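Local coordinates for protein putative hydrolase (Agrobacterium vitis, PDB 3LLC) that is a putative alpha/beta hydrolase that probably cleaves thioester or ester bonds, perhaps removing fatty acyl groups from proteins, at residues A[25-31]-A[67-73]; A[166-172]-A[184-188]; A[214-220]-A[244-248]. One frame throughout, in Å; residues are numbered along the deposited sequence.

Contact 1 of 3, residues A[25-31]-A[67-73]; sequences IAALVRA and VGAIRFD
Leu-28 and Arg-71 face each other as a hydrogen-bonded pair where strands 25-30 and 68-72 run antiparallel. Leu-28 N gives to Arg-71 O at 2.9 Å, and Arg-71 N returns a bond to Leu-28 O. Arg-30 and Ala-69 form the next such pair, and Asp-73 N reaches Ala-26 O at 3.1 Å. Strand 25-30 lies between strands 9-16 and 68-72, near one margin of the central alpha/beta hydrolase sheet.

The side chain of Arg-71 starts with CB 4.1 Å from Leu-28 O. CG leaves on the side opposite the carbonyl carbon (chi1 -66°), and the chain then bends at chi3, which turns the guanidinium back over the Leu-28 side chain. Arg-71 NE gives a hydrogen bond to water 1 at 2.9 Å, and this water makes a weak bond to Leu-28 O. CZ, NH1 and NH2 lie over Leu-28 CD1, which covers one face of the group; Arg-71 NH2 comes nearest, 3.7 Å from Leu-28 CD1. NH1 continues to the carbonyl of Met-50. Arg-30, on the same face of the sheet, turns its charge to Asp-59 in helix 53-65.

Ala-27, Val-29, Ile-70 and Phe-72 occupy the other face. Val-29 and Ile-70 lie side by side, with CG2 of Val-29 against CG1 of Ile-70. Ile-25 CG2 meets Phe-72 CD2 at 3.9 Å, and helix 89-103 covers Ile-25, Ile-70 and Phe-72.

The two faces thus differ in chemistry. One is purely apolar here. The other carries two arginines. Water 1 on Arg-71 NE, the Met-50 carbonyl on Arg-71 NH1 and the Asp-59 salt bridge to Arg-30 NH2 probably help this buried contact accommodate their charges.

Contact 2 of 3, residues A[166-172]-A[184-188]; sequences LAENGYF and IFTRA
Residues 171-172 and 184-186 pair antiparallel in the beta hairpin 171-174/183-186. Phe-172 and Phe-185 form the hydrogen-bonded pair, with Phe-172 N to Phe-185 O and Phe-185 N to Phe-172 O both at 3.0 Å. Tyr-171 and Thr-186 form the neighbouring non-hydrogen-bonded pair. The chain enters the hairpin from helix 160-169 through Gly-170, whose phi is positive, and leaves it into helix 187-195. Thr-186 is the N-cap of that second helix, and its OG1 accepts from Leu-189 N.

The two phenylalanines share one face of the hairpin. The rings of Phe-172 and Phe-185 are oblique, with planes at 34°. Phe-172 CG sits between its backbone N and carbonyl carbon (chi1 78°), which swings the ring across to Phe-185. CZ of Phe-172 lies 3.6 Å from CD2 of Phe-185. Leu-166 CD2 meets the Phe-172 ring at its edge. Ile-154 touches both phenylalanines, and the Phe-185 ring also meets Tyr-46. On the other face, Ile-184 CD1 touches Tyr-171 CB at 3.8 Å.

Gly-170 O takes a bond of 2.9 Å from Arg-187 N, which stands 50° out of the carbonyl plane, and water 3 joins the same oxygen to Ala-188 N.

Contact 3 of 3, residues A[214-220]-A[244-248]; sequences GMADPDV and DGDHR
Gly-214 packs its CA against Gly-245 O at 3.4 Å. The two glycine backbones come very close, with the CA atoms of Gly-214 and Gly-245 4.0 Å apart. Gly-214 N gives to water 4, which in turn donates to Asp-217 OD2 and Asp-246 O, so one water ties both loops together. Past Met-215, a selenomethionine, Ala-216 N bonds to Gly-245 O at 2.9 Å, and its CB rests on the same oxygen.

Asp-217 comes next. Its CG is anti to the backbone N (chi1 -176°), which carries the carboxylate across to His-247. Asp-217 OD2 accepts from His-247 ND1 at 2.8 Å, nearly straight at 168°. ND1 meets OD2 on its syn side, somewhat out of the carboxylate plane, while OD2 lies in the plane of the imidazole. On the far side of the ring, His-247 NE2 is hydrogen-bonded to Ser-114 OG. These three residues have the geometry of the Ser-His-Asp catalytic triad of alpha/beta hydrolases, with Ser-114 on a probable nucleophile elbow.

OD1 of Asp-217 accepts from Asp-219 N and Val-220 N, both at 2.9 Å. The first bond makes an Asx turn and the two together an Asx motif, which holds the carboxylate in place. Asp-219 CB lies over one face of the His-247 imidazole in a CH-pi contact. Asp-219 OD2 is hydrogen-bonded to the hydroxyl of Tyr-178. Val-220 CG2 touches His-247 CE1 at 3.6 Å.

In the fold
The three contacts follow one another along the chain without touching. Contact 1 lies in the central sheet near its 9-16 margin. Contact 3 joins the loops that follow strands 209-214 and 237-242, at the other end of the sheet order. Their centres are 27 Å apart, on opposite sides of the chain's centre. Contact 3 holds the histidine and aspartate of the probable triad. Contact 2 belongs to the segment inserted between strands 136-143 and 209-214. Its nearest atoms are about 9 Å from contact 3 and about 16 Å from contact 1. In contact 2 the Phe-185 side chain is about 4 Å from a bound tetraethylene glycol, probably from crystallisation.

Contact 1 of 3, residues A[25-31]-A[67-73]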
# COMPACT_ATOMS: atom_id res chain seq x y z
N ILE A 25 -15.94 -4.46 2.42
CA ILE A 25 -14.72 -4.54 1.63
C ILE A 25 -14.70 -5.85 0.82
O ILE A 25 -14.88 -6.97 1.36
CB ILE A 25 -13.46 -4.43 2.58
CG1 ILE A 25 -13.48 -3.10 3.32
CG2 ILE A 25 -12.14 -4.71 1.82
CD1 ILE A 25 -13.49 -1.81 2.38
N ALA A 26 -14.53 -5.71 -0.50
CA ALA A 26 -14.45 -6.84 -1.41
C ALA A 26 -12.99 -7.37 -1.45
O ALA A 26 -12.02 -6.59 -1.53
CB ALA A 26 -14.93 -6.44 -2.84
N ALA A 27 -12.85 -8.70 -1.39
CA ALA A 27 -11.54 -9.37 -1.40
C ALA A 27 -11.54 -10.63 -2.27
O ALA A 27 -12.57 -11.30 -2.44
CB ALA A 27 -11.07 -9.70 0.07
N LEU A 28 -10.38 -10.91 -2.85
CA LEU A 28 -10.11 -12.09 -3.67
C LEU A 28 -8.91 -12.81 -3.02
O LEU A 28 -7.83 -12.21 -2.88
CB LEU A 28 -9.75 -11.66 -5.10
CG LEU A 28 -10.88 -11.03 -5.95
CD1 LEU A 28 -10.32 -10.39 -7.23
CD2 LEU A 28 -12.00 -12.07 -6.27
N VAL A 29 -9.10 -14.07 -2.65
CA VAL A 29 -8.12 -14.82 -1.84
C VAL A 29 -7.82 -16.21 -2.41
O VAL A 29 -8.72 -16.93 -2.90
CB VAL A 29 -8.60 -15.00 -0.38
CG1 VAL A 29 -9.68 -16.08 -0.29
CG2 VAL A 29 -7.44 -15.37 0.51
N ARG A 30 -6.54 -16.56 -2.38
CA ARG A 30 -6.06 -17.86 -2.79
C ARG A 30 -5.36 -18.47 -1.56
O ARG A 30 -4.42 -17.87 -1.04
CB ARG A 30 -5.07 -17.67 -3.94
CG ARG A 30 -4.54 -18.90 -4.57
CD ARG A 30 -3.44 -18.57 -5.57
NE ARG A 30 -3.92 -17.79 -6.72
CZ ARG A 30 -4.42 -18.31 -7.84
NH1 ARG A 30 -4.60 -19.62 -7.98
NH2 ARG A 30 -4.79 -17.51 -8.83
N ALA A 31 -5.82 -19.62 -1.09
CA ALA A 31 -5.17 -20.30 0.05
C ALA A 31 -3.77 -20.82 -0.34
O ALA A 31 -3.56 -21.26 -1.47
CB ALA A 31 -6.05 -21.46 0.58
N VAL A 67 1.94 -20.64 -2.68
CA VAL A 67 1.77 -19.80 -1.50
C VAL A 67 0.47 -18.98 -1.58
O VAL A 67 -0.19 -18.93 -2.64
CB VAL A 67 3.01 -18.93 -1.20
CG1 VAL A 67 4.29 -19.78 -1.22
CG2 VAL A 67 3.11 -17.72 -2.13
N GLY A 68 0.08 -18.39 -0.47
CA GLY A 68 -1.17 -17.67 -0.39
C GLY A 68 -1.10 -16.31 -1.09
O GLY A 68 -0.02 -15.70 -1.27
N ALA A 69 -2.28 -15.81 -1.45
CA ALA A 69 -2.40 -14.45 -1.98
C ALA A 69 -3.71 -13.79 -1.55
O ALA A 69 -4.78 -14.43 -1.63
CB ALA A 69 -2.29 -14.46 -3.50
N ILE A 70 -3.63 -12.55 -1.05
CA ILE A 70 -4.81 -11.74 -0.69
C ILE A 70 -4.76 -10.41 -1.47
O ILE A 70 -3.76 -9.71 -1.44
CB ILE A 70 -4.90 -11.44 0.81
CG1 ILE A 70 -5.11 -12.72 1.61
CG2 ILE A 70 -6.05 -10.44 1.11
CD1 ILE A 70 -4.93 -12.57 3.11
N ARG A 71 -5.86 -10.09 -2.15
CA ARG A 71 -6.07 -8.72 -2.68
C ARG A 71 -7.41 -8.22 -2.18
O ARG A 71 -8.32 -9.04 -1.93
CB ARG A 71 -6.10 -8.74 -4.21
CG ARG A 71 -4.78 -9.13 -4.86
CD ARG A 71 -4.94 -9.38 -6.38
NE ARG A 71 -5.63 -10.61 -6.70
CZ ARG A 71 -6.47 -10.79 -7.71
NH1 ARG A 71 -6.82 -9.79 -8.52
NH2 ARG A 71 -7.02 -11.97 -7.89
N PHE A 72 -7.53 -6.90 -2.01
CA PHE A 72 -8.80 -6.27 -1.63
C PHE A 72 -8.87 -4.84 -2.20
O PHE A 72 -7.84 -4.26 -2.55
CB PHE A 72 -8.97 -6.25 -0.12
CG PHE A 72 -8.01 -5.34 0.57
CD1 PHE A 72 -6.70 -5.74 0.81
CD2 PHE A 72 -8.39 -4.05 0.96
CE1 PHE A 72 -5.79 -4.89 1.40
CE2 PHE A 72 -7.48 -3.19 1.58
CZ PHE A 72 -6.17 -3.62 1.79
N ASP A 73 -10.09 -4.32 -2.33
CA ASP A 73 -10.31 -2.92 -2.79
C ASP A 73 -10.56 -2.02 -1.57
O ASP A 73 -11.41 -2.31 -0.73
CB ASP A 73 -11.50 -2.83 -3.75
CG ASP A 73 -11.13 -3.22 -5.22
OD1 ASP A 73 -9.99 -2.90 -5.65
OD2 ASP A 73 -12.01 -3.79 -5.92
O HOH W 1 -5.43 -13.01 -5.09
O HOH W 2 -1.64 -21.31 -3.25

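Contact 2 of 3, residues A[166-172]-A[184-188]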
# COMPACT_ATOMS: atom_id res chain seq x y z
N LEU A 166 -9.38 24.15 -0.45
CA LEU A 166 -9.44 23.28 0.71
C LEU A 166 -10.35 23.86 1.80
O LEU A 166 -11.10 23.11 2.44
CB LEU A 166 -8.03 22.99 1.27
CG LEU A 166 -7.23 21.93 0.53
CD1 LEU A 166 -5.76 21.91 0.93
CD2 LEU A 166 -7.86 20.54 0.76
N ALA A 167 -10.32 25.18 1.97
CA ALA A 167 -11.12 25.87 2.98
C ALA A 167 -12.59 26.03 2.57
O ALA A 167 -13.48 25.71 3.35
CB ALA A 167 -10.50 27.25 3.33
N GLU A 168 -12.84 26.53 1.35
CA GLU A 168 -14.20 26.73 0.86
C GLU A 168 -14.97 25.43 0.56
O GLU A 168 -16.14 25.29 0.92
CB GLU A 168 -14.17 27.58 -0.42
N ASN A 169 -14.31 24.49 -0.11
CA ASN A 169 -14.97 23.33 -0.68
C ASN A 169 -14.64 22.00 0.00
O ASN A 169 -15.32 21.01 -0.23
CB ASN A 169 -14.62 23.26 -2.17
CG ASN A 169 -15.04 24.52 -2.91
OD1 ASN A 169 -16.07 25.10 -2.60
ND2 ASN A 169 -14.23 24.96 -3.85
N GLY A 170 -13.58 21.95 0.80
CA GLY A 170 -13.18 20.70 1.46
C GLY A 170 -12.29 19.77 0.65
O GLY A 170 -12.03 18.65 1.07
N TYR A 171 -11.83 20.24 -0.51
CA TYR A 171 -10.92 19.48 -1.39
C TYR A 171 -10.30 20.40 -2.44
O TYR A 171 -10.84 21.48 -2.73
CB TYR A 171 -11.64 18.30 -2.10
CG TYR A 171 -12.68 18.75 -3.13
CD1 TYR A 171 -13.98 19.07 -2.75
CD2 TYR A 171 -12.35 18.86 -4.48
CE1 TYR A 171 -14.93 19.52 -3.68
CE2 TYR A 171 -13.30 19.32 -5.43
CZ TYR A 171 -14.58 19.63 -5.01
OH TYR A 171 -15.50 20.08 -5.92
N PHE A 172 -9.20 19.94 -3.01
CA PHE A 172 -8.61 20.58 -4.19
C PHE A 172 -8.33 19.52 -5.26
O PHE A 172 -8.23 18.34 -4.96
CB PHE A 172 -7.34 21.41 -3.85
CG PHE A 172 -6.12 20.61 -3.65
CD1 PHE A 172 -5.80 20.12 -2.40
CD2 PHE A 172 -5.24 20.35 -4.70
CE1 PHE A 172 -4.67 19.37 -2.21
CE2 PHE A 172 -4.12 19.60 -4.51
CZ PHE A 172 -3.83 19.09 -3.25
N ILE A 184 -8.37 14.29 -6.96
CA ILE A 184 -8.86 15.14 -5.90
C ILE A 184 -8.19 14.70 -4.58
O ILE A 184 -7.90 13.52 -4.38
CB ILE A 184 -10.38 15.22 -5.87
CG1 ILE A 184 -11.01 14.20 -4.96
CG2 ILE A 184 -11.00 15.18 -7.31
CD1 ILE A 184 -11.57 14.86 -3.76
N PHE A 185 -7.90 15.67 -3.72
CA PHE A 185 -7.33 15.42 -2.40
C PHE A 185 -8.19 16.21 -1.39
O PHE A 185 -8.37 17.43 -1.53
CB PHE A 185 -5.88 15.89 -2.35
CG PHE A 185 -4.96 15.18 -3.30
CD1 PHE A 185 -4.49 13.91 -3.03
CD2 PHE A 185 -4.56 15.80 -4.49
CE1 PHE A 185 -3.63 13.25 -3.90
CE2 PHE A 185 -3.69 15.14 -5.37
CZ PHE A 185 -3.24 13.89 -5.09
N THR A 186 -8.79 15.51 -0.42
CA THR A 186 -9.70 16.14 0.53
C THR A 186 -8.93 16.74 1.73
O THR A 186 -7.80 16.29 2.06
CB THR A 186 -10.75 15.16 1.09
OG1 THR A 186 -10.08 14.14 1.83
CG2 THR A 186 -11.61 14.46 -0.05
N ARG A 187 -9.56 17.73 2.35
CA ARG A 187 -9.06 18.34 3.58
C ARG A 187 -8.88 17.23 4.64
O ARG A 187 -7.86 17.20 5.31
CB ARG A 187 -10.02 19.42 4.08
CG ARG A 187 -9.52 20.19 5.32
CD ARG A 187 -10.51 21.27 5.78
NE ARG A 187 -10.42 21.52 7.21
CZ ARG A 187 -11.15 22.42 7.88
NH1 ARG A 187 -12.03 23.18 7.24
NH2 ARG A 187 -10.98 22.55 9.19
N ALA A 188 -9.86 16.34 4.76
CA ALA A 188 -9.78 15.19 5.72
C ALA A 188 -8.56 14.29 5.50
O ALA A 188 -7.86 13.93 6.46
CB ALA A 188 -11.11 14.37 5.75
O HOH W 3 -12.60 16.67 3.63

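Contact 3 of 3, residues A[214-220]-A[244-248]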
# COMPACT_ATOMS: atom_id res chain seq x y z
N GLY A 214 11.86 3.91 -9.36
CA GLY A 214 12.34 4.49 -10.60
C GLY A 214 12.93 5.88 -10.42
O GLY A 214 12.45 6.66 -9.58
N MSE A 215 13.96 6.20 -11.19
CA MSE A 215 14.58 7.53 -11.12
C MSE A 215 13.95 8.52 -12.14
O MSE A 215 14.34 9.67 -12.21
CB MSE A 215 16.10 7.46 -11.25
CG MSE A 215 16.78 6.50 -10.22
SE MSE A 215 18.66 6.41 -10.40
CE MSE A 215 19.18 8.09 -9.64
N ALA A 216 13.04 8.04 -12.97
CA ALA A 216 12.24 8.91 -13.87
C ALA A 216 10.77 8.98 -13.41
O ALA A 216 9.84 9.11 -14.22
CB ALA A 216 12.36 8.41 -15.33
N ASP A 217 10.55 8.87 -12.11
CA ASP A 217 9.21 8.89 -11.48
C ASP A 217 8.84 10.35 -11.20
O ASP A 217 9.50 11.02 -10.39
CB ASP A 217 9.29 8.04 -10.18
CG ASP A 217 7.95 7.89 -9.48
OD1 ASP A 217 7.09 8.80 -9.62
OD2 ASP A 217 7.76 6.89 -8.74
N PRO A 218 7.82 10.91 -11.94
CA PRO A 218 7.44 12.30 -11.73
C PRO A 218 6.49 12.54 -10.54
O PRO A 218 6.21 13.70 -10.25
CB PRO A 218 6.74 12.68 -13.06
CG PRO A 218 6.04 11.40 -13.42
CD PRO A 218 6.92 10.25 -12.89
N ASP A 219 6.04 11.49 -9.85
CA ASP A 219 5.06 11.58 -8.76
C ASP A 219 5.71 11.39 -7.38
O ASP A 219 5.51 12.22 -6.50
CB ASP A 219 3.99 10.52 -8.92
CG ASP A 219 3.22 10.66 -10.25
OD1 ASP A 219 3.08 11.79 -10.76
OD2 ASP A 219 2.82 9.63 -10.81
N VAL A 220 6.47 10.31 -7.22
CA VAL A 220 7.31 10.09 -6.03
C VAL A 220 8.81 10.20 -6.43
O VAL A 220 9.32 9.31 -7.07
CB VAL A 220 7.01 8.70 -5.39
CG1 VAL A 220 7.96 8.43 -4.19
CG2 VAL A 220 5.54 8.61 -4.94
N ASP A 244 15.68 4.42 -15.60
CA ASP A 244 14.60 4.83 -16.54
C ASP A 244 13.20 4.42 -16.11
O ASP A 244 12.24 4.57 -16.88
CB ASP A 244 14.90 4.38 -17.98
CG ASP A 244 14.93 2.85 -18.18
OD1 ASP A 244 14.55 2.11 -17.26
OD2 ASP A 244 15.39 2.40 -19.26
N GLY A 245 13.03 3.94 -14.89
CA GLY A 245 11.73 3.55 -14.39
C GLY A 245 10.80 4.72 -14.04
O GLY A 245 11.27 5.75 -13.54
N ASP A 246 9.50 4.58 -14.35
CA ASP A 246 8.52 5.63 -14.05
C ASP A 246 7.71 5.25 -12.84
O ASP A 246 8.10 4.32 -12.11
CB ASP A 246 7.67 5.97 -15.29
CG ASP A 246 6.76 4.84 -15.73
OD1 ASP A 246 6.46 3.91 -14.98
OD2 ASP A 246 6.29 4.90 -16.86
N HIS A 247 6.61 5.96 -12.55
CA HIS A 247 5.87 5.69 -11.32
C HIS A 247 5.17 4.31 -11.32
O HIS A 247 5.01 3.70 -10.28
CB HIS A 247 4.83 6.78 -10.99
CG HIS A 247 4.21 6.61 -9.63
ND1 HIS A 247 4.97 6.56 -8.49
CD2 HIS A 247 2.92 6.44 -9.24
CE1 HIS A 247 4.17 6.36 -7.44
NE2 HIS A 247 2.92 6.31 -7.87
N ARG A 248 4.75 3.83 -12.48
CA ARG A 248 3.97 2.58 -12.54
C ARG A 248 4.82 1.30 -12.42
O ARG A 248 4.32 0.27 -11.91
CB ARG A 248 3.16 2.54 -13.86
CG ARG A 248 1.94 3.49 -13.87
CD ARG A 248 1.29 3.56 -15.29
O HOH W 4 9.08 4.48 -9.47